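Virulence factor (Pectobacterium carotovorum, PDB 2W3Y) acts as an S-palmitoylated virulence factor of a Drosophila pathogen and binds to lipid vesicles. Local coordinates at residues I65-F70 with G226-E231; Q114-T119 with V215-G220; K121-A126 with A210-V215. All coordinates share one frame; numbering follows the deposited sequence.

Contact 1: residues I65-F70 with G226-E231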
# COMPACT_ATOMS: atom_id res chain seq x y z
N ILE A 65 -1.14 10.66 -7.63
CA ILE A 65 -2.50 10.44 -8.14
C ILE A 65 -2.63 9.14 -8.90
O ILE A 65 -3.59 8.38 -8.69
CB ILE A 65 -3.03 11.61 -9.04
CG1 ILE A 65 -2.95 12.97 -8.34
CG2 ILE A 65 -4.46 11.31 -9.53
CD1 ILE A 65 -3.50 13.03 -6.96
N LEU A 66 -1.68 8.88 -9.79
CA LEU A 66 -1.66 7.63 -10.55
C LEU A 66 -1.64 6.37 -9.67
O LEU A 66 -2.39 5.42 -9.91
CB LEU A 66 -0.46 7.60 -11.49
CG LEU A 66 -0.51 8.52 -12.72
CD1 LEU A 66 0.87 8.53 -13.42
CD2 LEU A 66 -1.62 8.10 -13.69
N MET A 67 -0.78 6.37 -8.65
CA MET A 67 -0.64 5.19 -7.80
C MET A 67 -1.90 4.93 -6.95
O MET A 67 -2.31 3.77 -6.80
CB MET A 67 0.63 5.29 -6.93
CG MET A 67 1.96 5.06 -7.68
SD MET A 67 2.17 3.51 -8.60
CE MET A 67 1.50 3.85 -10.22
N GLU A 68 -2.52 6.00 -6.42
CA GLU A 68 -3.79 5.85 -5.66
C GLU A 68 -4.90 5.26 -6.55
O GLU A 68 -5.73 4.46 -6.10
CB GLU A 68 -4.24 7.16 -5.01
CG GLU A 68 -3.27 7.69 -3.93
CD GLU A 68 -3.88 8.69 -2.94
OE1 GLU A 68 -5.08 9.05 -3.05
OE2 GLU A 68 -3.15 9.11 -2.01
N ARG A 69 -4.88 5.63 -7.83
CA ARG A 69 -5.83 5.11 -8.80
C ARG A 69 -5.58 3.63 -9.10
O ARG A 69 -6.54 2.85 -9.20
CB ARG A 69 -5.81 5.93 -10.09
CG ARG A 69 -6.40 7.34 -9.91
CD ARG A 69 -6.34 8.13 -11.21
NE ARG A 69 -7.47 7.75 -12.06
CZ ARG A 69 -7.66 8.15 -13.32
NH1 ARG A 69 -6.78 8.95 -13.92
NH2 ARG A 69 -8.74 7.74 -13.98
N PHE A 70 -4.31 3.25 -9.25
CA PHE A 70 -3.91 1.85 -9.41
C PHE A 70 -4.29 0.99 -8.19
O PHE A 70 -4.79 -0.13 -8.34
CB PHE A 70 -2.41 1.73 -9.72
CG PHE A 70 -2.07 1.76 -11.21
CD1 PHE A 70 -2.49 0.73 -12.05
CD2 PHE A 70 -1.32 2.81 -11.74
CE1 PHE A 70 -2.17 0.76 -13.42
CE2 PHE A 70 -0.99 2.86 -13.10
CZ PHE A 70 -1.41 1.83 -13.94
N GLY A 226 5.86 -3.49 -7.70
CA GLY A 226 6.77 -3.08 -8.76
C GLY A 226 6.97 -1.59 -8.76
O GLY A 226 6.32 -0.87 -8.00
N THR A 227 7.87 -1.14 -9.61
CA THR A 227 8.18 0.28 -9.80
C THR A 227 7.41 0.76 -11.03
O THR A 227 7.46 0.12 -12.07
CB THR A 227 9.69 0.46 -10.03
OG1 THR A 227 10.42 -0.06 -8.91
CG2 THR A 227 10.07 1.94 -10.24
N PHE A 228 6.69 1.88 -10.91
CA PHE A 228 5.97 2.42 -12.06
C PHE A 228 6.89 3.06 -13.10
O PHE A 228 7.87 3.70 -12.76
CB PHE A 228 4.87 3.41 -11.65
CG PHE A 228 4.05 3.91 -12.81
CD1 PHE A 228 3.20 3.05 -13.50
CD2 PHE A 228 4.12 5.24 -13.22
CE1 PHE A 228 2.44 3.50 -14.57
CE2 PHE A 228 3.36 5.70 -14.29
CZ PHE A 228 2.52 4.84 -14.96
N ARG A 229 6.54 2.87 -14.37
CA ARG A 229 7.28 3.42 -15.50
C ARG A 229 6.94 4.90 -15.68
O ARG A 229 6.33 5.30 -16.68
CB ARG A 229 6.94 2.64 -16.77
CG ARG A 229 7.34 1.19 -16.75
CD ARG A 229 7.47 0.65 -18.15
NE ARG A 229 6.33 -0.17 -18.54
CZ ARG A 229 5.99 -0.44 -19.80
NH1 ARG A 229 6.68 0.07 -20.81
NH2 ARG A 229 4.94 -1.20 -20.03
N ILE A 230 7.34 5.72 -14.71
CA ILE A 230 7.00 7.15 -14.69
C ILE A 230 7.68 7.94 -15.82
O ILE A 230 7.11 8.90 -16.37
CB ILE A 230 7.27 7.79 -13.29
CG1 ILE A 230 6.61 9.17 -13.16
CG2 ILE A 230 8.76 7.82 -12.96
CD1 ILE A 230 5.09 9.15 -13.08
N GLU A 231 8.90 7.52 -16.17
CA GLU A 231 9.71 8.11 -17.24
C GLU A 231 9.05 7.96 -18.60
O GLU A 231 8.94 8.94 -19.35
CB GLU A 231 11.11 7.48 -17.27
CG GLU A 231 11.94 7.65 -15.99
CD GLU A 231 11.59 6.64 -14.88
OE1 GLU A 231 12.07 6.85 -13.74
OE2 GLU A 231 10.84 5.66 -15.13
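Phe228, the last residue of strand 214-228, pushes its side chain against one flank of helix 57-81, where Leu66, Met67 and Phe70 receive it. With CG anti to the backbone N (chi1 -176°), the ring is carried away from its own strand toward the helix. Phe228 CB meets the Met67 methyl, at 3.7 Å from Met67 CE. One atom further out, Phe228 CG lies 3.6 Å from Met67 CE, and CD1 of the same ring touches that methyl. Farther along the ring the neighbours change: Phe228 CE1 sits 3.8 Å from Phe70 CE2, whereas Phe228 CE2 is 3.9 Å from Leu66 CD1, so three helix residues meet one ring.

The ring planes of Phe70 and Phe228 are inclined by 51°, with centroids 5.8 Å apart, an oblique pair. In Met67 the bend at chi2 (-56°) sets SD 5.5 Å from the Phe228 ring centroid, an oblique Met-aromatic contact, and the bend at chi3 swings CE onto Phe228 CB and CG. At the border of the patch, Leu66 CD1 approaches Ile230 CD1 at 4.3 Å; Ile230 closes the inverse gamma turn centred on Arg229. No hydrogen bond joins the two segments. Phe105 and Phe106 extend the aromatic cluster beyond Phe70, and Leu247 of helix 237-250 packs on Leu66 and Phe70. The arrangement is a helix packed on a sheet through a buried hydrophobic core.

Contact 2: residues Q114-T119 with V215-G220; sequences QNLNTT and VNLEFG. With PLM (palmitic acid), chain C.
Four backbone hydrogen bonds tie strand 114-119 to strand 215-220 as an antiparallel ladder within the mixed sheet, the strand directions differing by 170°. Leu116 and Phe219 form one hydrogen-bonded pair, and Thr118 and Leu217 the next. The shortest bond runs from Leu217 N to Thr118 O, 2.8 Å. At the non-hydrogen-bonded pairs, CA-H groups of Asn117 and Glu218 lean on the carbonyl oxygens of Leu217 and Leu116, respectively.

On the face carrying Asn115, Asn117 and Thr119, the polar link is weak: Thr119 OG1 donates to Asn216 OD1 across 3.2 Å. The face of Leu116, Thr118, Leu217 and Phe219 is apolar in its contacts. There Thr118 CG2 lies alongside Leu217 CD1 at 3.8 Å, the two side chains pointing the same way, and Leu116 CD2 is 4.2 Å from Leu217 CD1.

This face lines the bound acyl chain, an arrangement that may bear on vesicle binding. Leu116 CD2 is 4.1 Å from palmitic acid carbon CA. Phe219 holds CG anti to its carbonyl carbon (chi1 -66°), which turns the ring to the lipid. Phe198 presents an edge-to-face partner to the Phe219 ring, while palmitic acid C9 stands over the ring's centre, 3.7 Å from Phe219 CE2.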
# COMPACT_ATOMS: atom_id res chain seq x y z
N GLN A 114 8.71 -11.64 3.18
CA GLN A 114 9.61 -10.88 4.02
C GLN A 114 9.19 -11.10 5.46
O GLN A 114 8.07 -11.54 5.74
CB GLN A 114 9.59 -9.39 3.67
CG GLN A 114 10.11 -9.07 2.27
CD GLN A 114 11.57 -9.44 2.07
OE1 GLN A 114 12.35 -9.51 3.02
NE2 GLN A 114 11.95 -9.68 0.82
N ASN A 115 10.10 -10.81 6.38
CA ASN A 115 9.82 -11.03 7.78
C ASN A 115 10.12 -9.79 8.62
O ASN A 115 11.17 -9.15 8.44
CB ASN A 115 10.59 -12.24 8.30
CG ASN A 115 9.98 -13.55 7.84
OD1 ASN A 115 9.03 -14.05 8.45
ND2 ASN A 115 10.53 -14.11 6.78
N LEU A 116 9.17 -9.45 9.48
CA LEU A 116 9.39 -8.46 10.53
C LEU A 116 9.55 -9.20 11.85
O LEU A 116 8.57 -9.66 12.45
CB LEU A 116 8.25 -7.43 10.58
CG LEU A 116 8.31 -6.27 11.59
CD1 LEU A 116 9.69 -5.63 11.64
CD2 LEU A 116 7.24 -5.22 11.27
N ASN A 117 10.80 -9.37 12.28
CA ASN A 117 11.14 -10.05 13.53
C ASN A 117 12.00 -9.12 14.37
O ASN A 117 13.22 -9.10 14.21
CB ASN A 117 11.92 -11.34 13.26
CG ASN A 117 11.13 -12.35 12.47
OD1 ASN A 117 9.99 -12.66 12.80
ND2 ASN A 117 11.75 -12.88 11.41
N THR A 118 11.35 -8.37 15.25
CA THR A 118 12.02 -7.35 16.04
C THR A 118 11.26 -7.15 17.36
O THR A 118 10.07 -7.47 17.46
CB THR A 118 12.10 -6.02 15.25
OG1 THR A 118 13.10 -5.16 15.82
CG2 THR A 118 10.75 -5.30 15.21
N THR A 119 11.96 -6.64 18.36
CA THR A 119 11.35 -6.31 19.65
C THR A 119 11.65 -4.84 19.93
O THR A 119 12.82 -4.44 20.02
CB THR A 119 11.86 -7.23 20.79
OG1 THR A 119 11.53 -8.60 20.50
CG2 THR A 119 11.19 -6.85 22.10
N VAL A 215 7.37 -4.78 23.01
CA VAL A 215 6.45 -5.68 22.29
C VAL A 215 7.21 -6.49 21.23
O VAL A 215 8.08 -5.96 20.53
CB VAL A 215 5.21 -4.94 21.68
CG1 VAL A 215 4.63 -3.89 22.64
CG2 VAL A 215 5.52 -4.29 20.34
N ASN A 216 6.88 -7.78 21.13
CA ASN A 216 7.50 -8.64 20.13
C ASN A 216 6.71 -8.59 18.83
O ASN A 216 5.53 -8.94 18.79
CB ASN A 216 7.63 -10.09 20.63
CG ASN A 216 8.36 -11.01 19.64
OD1 ASN A 216 9.47 -10.70 19.18
ND2 ASN A 216 7.74 -12.15 19.31
N LEU A 217 7.36 -8.11 17.77
CA LEU A 217 6.77 -8.12 16.44
C LEU A 217 7.36 -9.29 15.68
O LEU A 217 8.54 -9.27 15.32
CB LEU A 217 7.05 -6.81 15.70
CG LEU A 217 6.68 -5.48 16.36
CD1 LEU A 217 7.07 -4.33 15.42
CD2 LEU A 217 5.19 -5.42 16.71
N GLU A 218 6.54 -10.32 15.46
CA GLU A 218 6.94 -11.48 14.65
C GLU A 218 5.86 -11.77 13.62
O GLU A 218 4.85 -12.40 13.92
CB GLU A 218 7.23 -12.72 15.53
CG GLU A 218 7.86 -13.89 14.73
CD GLU A 218 7.95 -15.21 15.50
OE1 GLU A 218 6.92 -15.69 16.04
OE2 GLU A 218 9.05 -15.78 15.54
N PHE A 219 6.06 -11.25 12.40
CA PHE A 219 5.05 -11.38 11.34
C PHE A 219 5.70 -11.87 10.06
O PHE A 219 6.73 -11.35 9.64
CB PHE A 219 4.34 -10.05 11.06
CG PHE A 219 3.49 -9.56 12.18
CD1 PHE A 219 2.13 -9.86 12.22
CD2 PHE A 219 4.04 -8.77 13.20
CE1 PHE A 219 1.33 -9.39 13.27
CE2 PHE A 219 3.26 -8.29 14.24
CZ PHE A 219 1.89 -8.60 14.28
N GLY A 220 5.08 -12.88 9.46
CA GLY A 220 5.46 -13.32 8.14
C GLY A 220 4.61 -12.54 7.16
O GLY A 220 3.39 -12.59 7.21
C1 PLM C . -0.97 1.04 17.63
O2 PLM C . -1.58 1.07 18.73
C2 PLM C . -0.76 -0.27 16.89
C3 PLM C . -1.60 -0.40 15.62
C4 PLM C . -1.41 -1.75 14.91
C5 PLM C . -0.11 -1.82 14.11
C6 PLM C . 0.38 -3.26 13.92
C7 PLM C . 1.40 -3.35 12.80
C8 PLM C . 2.39 -4.51 12.97
C9 PLM C . 2.08 -5.60 11.94
CA PLM C . 3.16 -5.76 10.87
CB PLM C . 2.64 -5.35 9.49
CC PLM C . 3.80 -4.94 8.60
CD PLM C . 3.48 -3.71 7.76
CE PLM C . 3.60 -4.04 6.28
CF PLM C . 3.73 -2.79 5.44

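Contact 3: residues K121-A126 with A210-V215; sequences KGVEVA and ASYQEV
The turn that takes strand 109-121 into helix 125-134, from Lys121 to Val123, rests on the loop Ala210-Gln213 that enters strand 214-228. Gly122 N donates to Gln213 O at 3.2 Å. One residue on, Val123 N makes a weak, bent bond to Ser211 O. Lys121 and Glu214 form a non-hydrogen-bonded antiparallel pair, their side chains diverging, and Lys121 CA approaches Gln213 O at 3.4 Å in a CA-H...O contact.

The loop is shaped by an ST turn, in which Ser211 OG accepts from Gln213 N. Across from it, Glu124 OE1 takes the Lys121 N-H through its anti lone pair at 2.6 Å, a short bond made as the Glu124 side chain curls back over the preceding turn.

Val123 packs on Tyr212. With CG1 anti to the carbonyl carbon (chi1 -69°), both of its methyls reach the ring: CG2 sits over one face, a CH-pi approach 4.2 Å from the centroid and 16° off the normal, and CG1 meets Tyr212 CE1. The Lys121 chain passes the same ring obliquely through CD. On the inner side Val125 CG2 touches Val215 CG2 at 3.7 Å, the two valines crossing at about a right angle, and the Val125 side chain is about 4 Å from the bound palmitic acid.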
# COMPACT_ATOMS: atom_id res chain seq x y z
N LYS A 121 9.73 -0.94 21.79
CA LYS A 121 8.67 -0.34 22.62
C LYS A 121 7.45 -0.07 21.76
O LYS A 121 7.57 0.20 20.56
CB LYS A 121 9.10 1.00 23.23
CG LYS A 121 10.52 1.06 23.81
CD LYS A 121 10.79 2.47 24.37
CE LYS A 121 12.27 2.83 24.33
NZ LYS A 121 13.04 2.15 25.41
N GLY A 122 6.27 -0.13 22.39
CA GLY A 122 5.02 0.23 21.75
C GLY A 122 5.07 1.56 21.01
O GLY A 122 4.53 1.67 19.91
N VAL A 123 5.75 2.55 21.59
CA VAL A 123 5.82 3.89 20.99
C VAL A 123 6.76 3.95 19.77
O VAL A 123 6.80 4.97 19.09
CB VAL A 123 6.25 4.99 22.02
CG1 VAL A 123 5.16 5.24 23.05
CG2 VAL A 123 7.57 4.62 22.68
N GLU A 124 7.50 2.87 19.53
CA GLU A 124 8.36 2.73 18.37
C GLU A 124 7.71 1.86 17.27
O GLU A 124 8.28 1.73 16.19
CB GLU A 124 9.72 2.11 18.75
CG GLU A 124 10.49 2.77 19.91
CD GLU A 124 11.67 1.91 20.42
OE1 GLU A 124 11.47 0.74 20.83
OE2 GLU A 124 12.82 2.41 20.42
N VAL A 125 6.55 1.25 17.55
CA VAL A 125 5.91 0.34 16.58
C VAL A 125 5.58 1.03 15.24
O VAL A 125 5.83 0.46 14.18
CB VAL A 125 4.60 -0.29 17.14
CG1 VAL A 125 3.82 -1.00 16.04
CG2 VAL A 125 4.91 -1.27 18.26
N ALA A 126 5.03 2.24 15.30
CA ALA A 126 4.70 2.98 14.08
C ALA A 126 5.92 3.21 13.20
O ALA A 126 5.85 3.05 11.98
CB ALA A 126 4.00 4.32 14.42
N ALA A 210 0.92 3.36 22.81
CA ALA A 210 1.20 4.39 23.83
C ALA A 210 2.14 3.89 24.93
O ALA A 210 2.63 4.67 25.75
CB ALA A 210 -0.10 4.93 24.43
N SER A 211 2.41 2.59 24.91
CA SER A 211 3.22 1.92 25.92
C SER A 211 4.73 2.05 25.71
O SER A 211 5.21 2.01 24.58
CB SER A 211 2.83 0.44 26.00
OG SER A 211 3.78 -0.30 26.77
N TYR A 212 5.46 2.19 26.82
CA TYR A 212 6.92 2.19 26.82
C TYR A 212 7.47 0.80 27.11
O TYR A 212 8.68 0.59 27.11
CB TYR A 212 7.46 3.24 27.80
CG TYR A 212 7.41 4.63 27.21
CD1 TYR A 212 6.22 5.34 27.15
CD2 TYR A 212 8.56 5.21 26.69
CE1 TYR A 212 6.17 6.60 26.58
CE2 TYR A 212 8.52 6.46 26.12
CZ TYR A 212 7.33 7.15 26.08
OH TYR A 212 7.29 8.40 25.51
N GLN A 213 6.57 -0.14 27.35
CA GLN A 213 6.90 -1.56 27.52
C GLN A 213 7.26 -2.18 26.16
O GLN A 213 6.81 -1.70 25.11
CB GLN A 213 5.71 -2.25 28.22
CG GLN A 213 5.53 -3.76 27.97
CD GLN A 213 4.29 -4.35 28.65
OE1 GLN A 213 3.27 -3.66 28.84
NE2 GLN A 213 4.37 -5.62 29.03
N GLU A 214 8.09 -3.23 26.18
CA GLU A 214 8.54 -3.94 24.98
C GLU A 214 7.43 -4.78 24.34
O GLU A 214 6.65 -5.42 25.05
CB GLU A 214 9.72 -4.86 25.30
CG GLU A 214 10.95 -4.17 25.88
CD GLU A 214 11.86 -3.59 24.82
OE1 GLU A 214 12.97 -4.13 24.64
OE2 GLU A 214 11.46 -2.60 24.15
N VAL A 215 7.37 -4.78 23.01
CA VAL A 215 6.45 -5.68 22.29
C VAL A 215 7.21 -6.49 21.23
O VAL A 215 8.08 -5.96 20.53
CB VAL A 215 5.21 -4.94 21.68
CG1 VAL A 215 4.63 -3.89 22.64
CG2 VAL A 215 5.52 -4.29 20.34

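Overall arrangement
Strand 214-228 is common to all three contacts: contact 3 takes its beginning, contact 2 its first half and contact 1 its end. Along the chain they are nested, contact 3 inside the loop closed by contact 2, and that inside the loop closed by contact 1. Contacts 2 and 3 have centres 13 Å apart, share Val215 and touch through Thr119 and Glu214, as expected where strand 109-121 is followed, after a short turn, by helix 125-134. Contact 1 lies on the opposite side of the chain's centre, its centre 29 Å from that of contact 2 and 33 Å from that of contact 3. One long strand therefore links the helix-covered core to the part of the sheet whose face meets the palmitic acid.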